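Local coordinates for protein putative D-arabinose 5-phosphate isomerase (Klebsiella pneumoniae subsp. pneumoniae, PDB 3K2V) that is a putative D-arabinose 5-phosphate isomerase whose paired CBS domains bind CMP-Kdo and probably sense it as a regulatory nucleotide sugar, at residues Gly139-His142 against Met143-Leu147; Ala47-Arg50 against Asp51-Glu55. All blocks are in the same frame, centred on the assembly; numbering follows the deposited sequence.

Contact 1 (Gly139-His142 against Met143-Leu147); sequences GVVH and MHDLL. With CMK (cytidine 5'-monophosphate 3-deoxy-beta-D-gulo-oct-2-ulo-pyranosonic acid), chain G.
The imidazoles of His142 and His144 lie side by side and point the same way, their planes only 11° apart but slid so far that the rings barely overlap, with centroids 4.8 Å apart. At the edge of the His142 ring, in its plane, ND1 accepts from His144 N at 3.0 Å along a nearly straight N-H line (172°). This bond helps set the rotation of the ring. NE2 of His142 and CD2 of His144 approach the Kdo part of the ligand, CMP-Kdo (CMK): His142 NE2 lies 3.5 Å from CMK O5, and His144 CD2 lies 3.2 Å from CMK O8, both oxygens standing obliquely to the rings. The chi1 of -164° in His142 carries its ring beside the carbonyl carbon, where ND1 faces the amide of His144.

Asp145 answers from the helix, its OD2 taking His142 N at 2.8 Å on the anti side of the carboxylate, with the donor tilted well out of the carboxylate plane, while OD1 forms a salt bridge with Arg148. In the conformer described, CG1 of Val141 lies beside CD2 of Leu146, the two side chains crossing at about a right angle; how closely they meet is doubtful, because Val141 is modelled twice. Strand 136-142 thus passes directly into helix 143-146 through a capping box of His142 and Asp145, and this junction in the second CBS domain lines the CMP-Kdo pocket.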
# COMPACT_ATOMS: atom_id res chain seq x y z
N GLY A 139 -18.18 1.82 -5.72
CA GLY A 139 -17.53 1.58 -4.45
C GLY A 139 -16.09 1.17 -4.64
O GLY A 139 -15.59 1.12 -5.76
N VAL A 140 -15.43 0.87 -3.52
CA VAL A 140 -14.03 0.46 -3.52
C VAL A 140 -13.87 -0.60 -2.44
O VAL A 140 -14.50 -0.52 -1.39
CB VAL A 140 -13.09 1.65 -3.24
CG1 VAL A 140 -11.65 1.21 -3.20
CG2 VAL A 140 -13.27 2.74 -4.30
N VAL A 141 -13.05 -1.60 -2.74
CA VAL A 141 -12.71 -2.64 -1.79
C VAL A 141 -11.21 -2.67 -1.62
O VAL A 141 -10.49 -2.68 -2.61
CB VAL A 141 -13.12 -4.05 -2.27
CG1 VAL A 141 -12.88 -5.07 -1.14
CG2 VAL A 141 -14.56 -4.08 -2.72
N HIS A 142 -10.75 -2.72 -0.37
CA HIS A 142 -9.33 -2.83 -0.04
C HIS A 142 -9.07 -4.25 0.43
O HIS A 142 -9.95 -4.92 1.00
CB HIS A 142 -8.99 -1.85 1.09
CG HIS A 142 -7.52 -1.60 1.25
ND1 HIS A 142 -6.69 -2.47 1.94
CD2 HIS A 142 -6.73 -0.59 0.83
CE1 HIS A 142 -5.45 -2.00 1.92
NE2 HIS A 142 -5.45 -0.86 1.26
N MSE A 143 -7.84 -4.71 0.21
CA MSE A 143 -7.43 -6.02 0.71
C MSE A 143 -7.77 -6.17 2.20
O MSE A 143 -8.22 -7.24 2.60
CB MSE A 143 -5.94 -6.28 0.43
CG MSE A 143 -5.52 -7.77 0.50
SE MSE A 143 -3.73 -8.05 -0.31
CE MSE A 143 -4.23 -7.99 -2.19
N HIS A 144 -7.60 -5.11 3.00
CA HIS A 144 -7.95 -5.16 4.43
C HIS A 144 -9.42 -5.53 4.68
O HIS A 144 -9.72 -6.23 5.64
CB HIS A 144 -7.69 -3.81 5.12
CG HIS A 144 -6.25 -3.53 5.38
ND1 HIS A 144 -5.40 -4.46 5.93
CD2 HIS A 144 -5.51 -2.42 5.18
CE1 HIS A 144 -4.19 -3.93 6.05
NE2 HIS A 144 -4.23 -2.69 5.61
N ASP A 145 -10.30 -5.05 3.81
CA ASP A 145 -11.74 -5.36 3.90
C ASP A 145 -12.04 -6.85 3.73
O ASP A 145 -12.97 -7.37 4.33
CB ASP A 145 -12.52 -4.60 2.83
CG ASP A 145 -12.38 -3.10 2.94
OD1 ASP A 145 -12.38 -2.60 4.07
OD2 ASP A 145 -12.28 -2.41 1.91
N LEU A 146 -11.24 -7.53 2.92
CA LEU A 146 -11.47 -8.94 2.65
C LEU A 146 -11.04 -9.83 3.81
O LEU A 146 -11.42 -11.00 3.84
CB LEU A 146 -10.80 -9.38 1.34
CG LEU A 146 -11.18 -8.52 0.14
CD1 LEU A 146 -10.55 -9.06 -1.13
CD2 LEU A 146 -12.69 -8.36 -0.05
N LEU A 147 -10.33 -9.28 4.79
CA LEU A 147 -9.93 -10.03 5.98
C LEU A 147 -10.54 -9.54 7.30
O LEU A 147 -10.16 -10.02 8.36
CB LEU A 147 -8.41 -9.96 6.14
CG LEU A 147 -7.56 -9.92 4.88
CD1 LEU A 147 -6.14 -9.54 5.30
CD2 LEU A 147 -7.61 -11.24 4.10
N1C CMK G . 4.83 0.90 9.60
C2C CMK G . 5.60 0.31 10.65
N3C CMK G . 6.08 -0.98 10.49
C4C CMK G . 5.82 -1.71 9.32
C5C CMK G . 5.07 -1.15 8.29
C6C CMK G . 4.57 0.15 8.44
O2C CMK G . 5.86 0.92 11.69
N4C CMK G . 6.31 -2.95 9.21
C1' CMK G . 4.30 2.30 9.76
C2' CMK G . 4.58 3.23 8.55
O2' CMK G . 5.89 3.83 8.62
C3' CMK G . 3.46 4.27 8.69
C4' CMK G . 2.33 3.53 9.45
O4' CMK G . 2.86 2.26 9.92
O3' CMK G . 3.95 5.38 9.46
C5' CMK G . 1.23 3.03 8.46
O5' CMK G . 1.85 2.26 7.35
PA CMK G . 1.30 2.54 5.84
O1A CMK G . 1.89 3.95 5.56
O2A CMK G . 1.75 1.50 4.89
O6 CMK G . -2.60 2.40 5.46
C2 CMK G . -1.37 3.15 5.18
O2 CMK G . -0.33 2.58 6.03
C3 CMK G . -1.00 2.98 3.71
C4 CMK G . -2.18 3.33 2.80
O4 CMK G . -1.77 3.10 1.44
C5 CMK G . -3.41 2.51 3.16
C6 CMK G . -3.74 2.80 4.63
C7 CMK G . -5.05 2.27 5.28
C1 CMK G . -1.47 4.67 5.47
O1X CMK G . -0.42 5.21 5.87
O1Y CMK G . -2.54 5.29 5.23
O5 CMK G . -3.13 1.12 3.00
C8 CMK G . -5.13 0.76 5.41
O8 CMK G . -5.90 0.43 6.59
O7 CMK G . -5.17 2.80 6.61

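Contact 2 (Ala47-Arg50 against Asp51-Glu55); sequences ATLR and DALLE
A chi1 of 66° sets OG1 of Thr48 between its own backbone N and carbonyl carbon, turned toward the start of helix 49-59, while chi1 of -65° in Asp51 swings the carboxylate back over Thr48. The two side chains cross obliquely, each reaching the other's backbone. Thr48 OG1 accepts from Asp51 N at 2.9 Å, almost straight at 169°, and Asp51 OD2 accepts from Thr48 N at 3.0 Å, this donor approaching from above the carboxylate plane. Together the bonds form a capping box, with Thr48 as N-cap. A water donates to Asp51 OD1 at 2.8 Å and is hydrogen-bonded to Thr48 OG1, bridging the outer side of the box. The methyl CB of Ala47 lies 3.9 Å from Asp51 OD2 and also packs on Ile97.

Beyond the cap, backbone bonds from Ala52 N to Thr48 O, Leu53 N to Leu49 O and Leu54 N to Arg50 O carry the helix forward. On the buried flank, CD1 of Leu49 meets CD2 of Leu53 at 4.1 Å, and both leucines pack on Phe77 and on Phe86 of the second subunit. The bent chain of Arg50 reaches that subunit, where its NE forms a salt bridge with Asp87 of the second subunit.

The chemistry implies a helix start in which side chains take up the amides of Thr48 and Asp51: Thr48 OG1 satisfies Asp51 N, and the negative carboxylate of Asp51, lying by the N-terminus, would probably be stabilised by the helix dipole.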
# COMPACT_ATOMS: atom_id res chain seq x y z
N ALA A 47 -8.86 18.74 -9.77
CA ALA A 47 -8.22 18.74 -8.45
C ALA A 47 -6.70 18.90 -8.57
O ALA A 47 -6.10 18.46 -9.54
CB ALA A 47 -8.52 17.47 -7.70
N THR A 48 -6.10 19.52 -7.57
CA THR A 48 -4.65 19.57 -7.47
C THR A 48 -4.17 18.24 -6.90
O THR A 48 -4.95 17.48 -6.32
CB THR A 48 -4.16 20.71 -6.56
OG1 THR A 48 -4.57 20.43 -5.22
CG2 THR A 48 -4.70 22.06 -7.03
N LEU A 49 -2.89 17.96 -7.08
CA LEU A 49 -2.29 16.80 -6.44
C LEU A 49 -2.46 16.87 -4.93
O LEU A 49 -2.74 15.84 -4.32
CB LEU A 49 -0.81 16.68 -6.78
CG LEU A 49 0.02 15.62 -6.09
CD1 LEU A 49 -0.58 14.19 -6.22
CD2 LEU A 49 1.46 15.69 -6.64
N ARG A 50 -2.27 18.05 -4.32
CA ARG A 50 -2.45 18.19 -2.87
C ARG A 50 -3.89 17.86 -2.45
O ARG A 50 -4.08 17.19 -1.45
CB ARG A 50 -2.09 19.59 -2.34
CG ARG A 50 -0.64 20.01 -2.50
CD ARG A 50 0.33 19.44 -1.47
NE ARG A 50 0.02 19.73 -0.07
CZ ARG A 50 0.32 20.83 0.61
NH1 ARG A 50 0.94 21.84 0.06
NH2 ARG A 50 -0.02 20.91 1.88
N ASP A 51 -4.88 18.33 -3.20
CA ASP A 51 -6.28 17.92 -2.99
C ASP A 51 -6.42 16.40 -3.00
O ASP A 51 -7.18 15.84 -2.19
CB ASP A 51 -7.22 18.41 -4.08
CG ASP A 51 -7.38 19.92 -4.14
OD1 ASP A 51 -7.11 20.63 -3.12
OD2 ASP A 51 -7.81 20.40 -5.25
N ALA A 52 -5.78 15.74 -3.97
CA ALA A 52 -5.88 14.29 -4.07
C ALA A 52 -5.24 13.62 -2.87
O ALA A 52 -5.78 12.65 -2.34
CB ALA A 52 -5.24 13.77 -5.42
N LEU A 53 -4.10 14.13 -2.42
CA LEU A 53 -3.44 13.55 -1.25
C LEU A 53 -4.27 13.68 0.02
O LEU A 53 -4.32 12.74 0.82
CB LEU A 53 -2.05 14.16 -1.04
CG LEU A 53 -1.08 13.93 -2.18
CD1 LEU A 53 0.31 14.55 -1.79
CD2 LEU A 53 -0.90 12.44 -2.55
N LEU A 54 -4.94 14.81 0.20
CA LEU A 54 -5.79 15.00 1.35
C LEU A 54 -6.94 13.97 1.33
O LEU A 54 -7.30 13.39 2.38
CB LEU A 54 -6.32 16.44 1.39
CG LEU A 54 -7.25 16.75 2.57
CD1 LEU A 54 -6.50 16.56 3.89
CD2 LEU A 54 -7.85 18.17 2.44
N GLU A 55 -7.49 13.72 0.15
CA GLU A 55 -8.61 12.78 0.02
C GLU A 55 -8.13 11.37 0.33
O GLU A 55 -8.83 10.64 1.05
CB GLU A 55 -9.23 12.86 -1.38
CG GLU A 55 -10.41 11.89 -1.65
CD GLU A 55 -11.74 12.28 -0.97
OE1 GLU A 55 -11.78 13.30 -0.25
OE2 GLU A 55 -12.75 11.54 -1.16
O HOH W 1 -4.86 22.33 -3.38

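How the contacts relate
Contacts 1 and 2 are both helix starts closed by a capping box, with an imidazole nitrogen as the N-cap acceptor in contact 1 and a hydroxyl in contact 2. They belong to different CBS domains, on opposite sides of the chain's centre, with centres about 22 Å apart and nearest atoms about 9 Å apart. Their relation to CMP-Kdo differs: contact 1 supplies His142 and His144 to a pocket that also includes Asn60 and Asp79, whereas the side chain of Leu53 in contact 2 remains about 10 Å from a bound ligand. Both contacts also touch the second subunit, contact 1 at its Gln122 and Ile126, contact 2 at its Phe86 and Asp87.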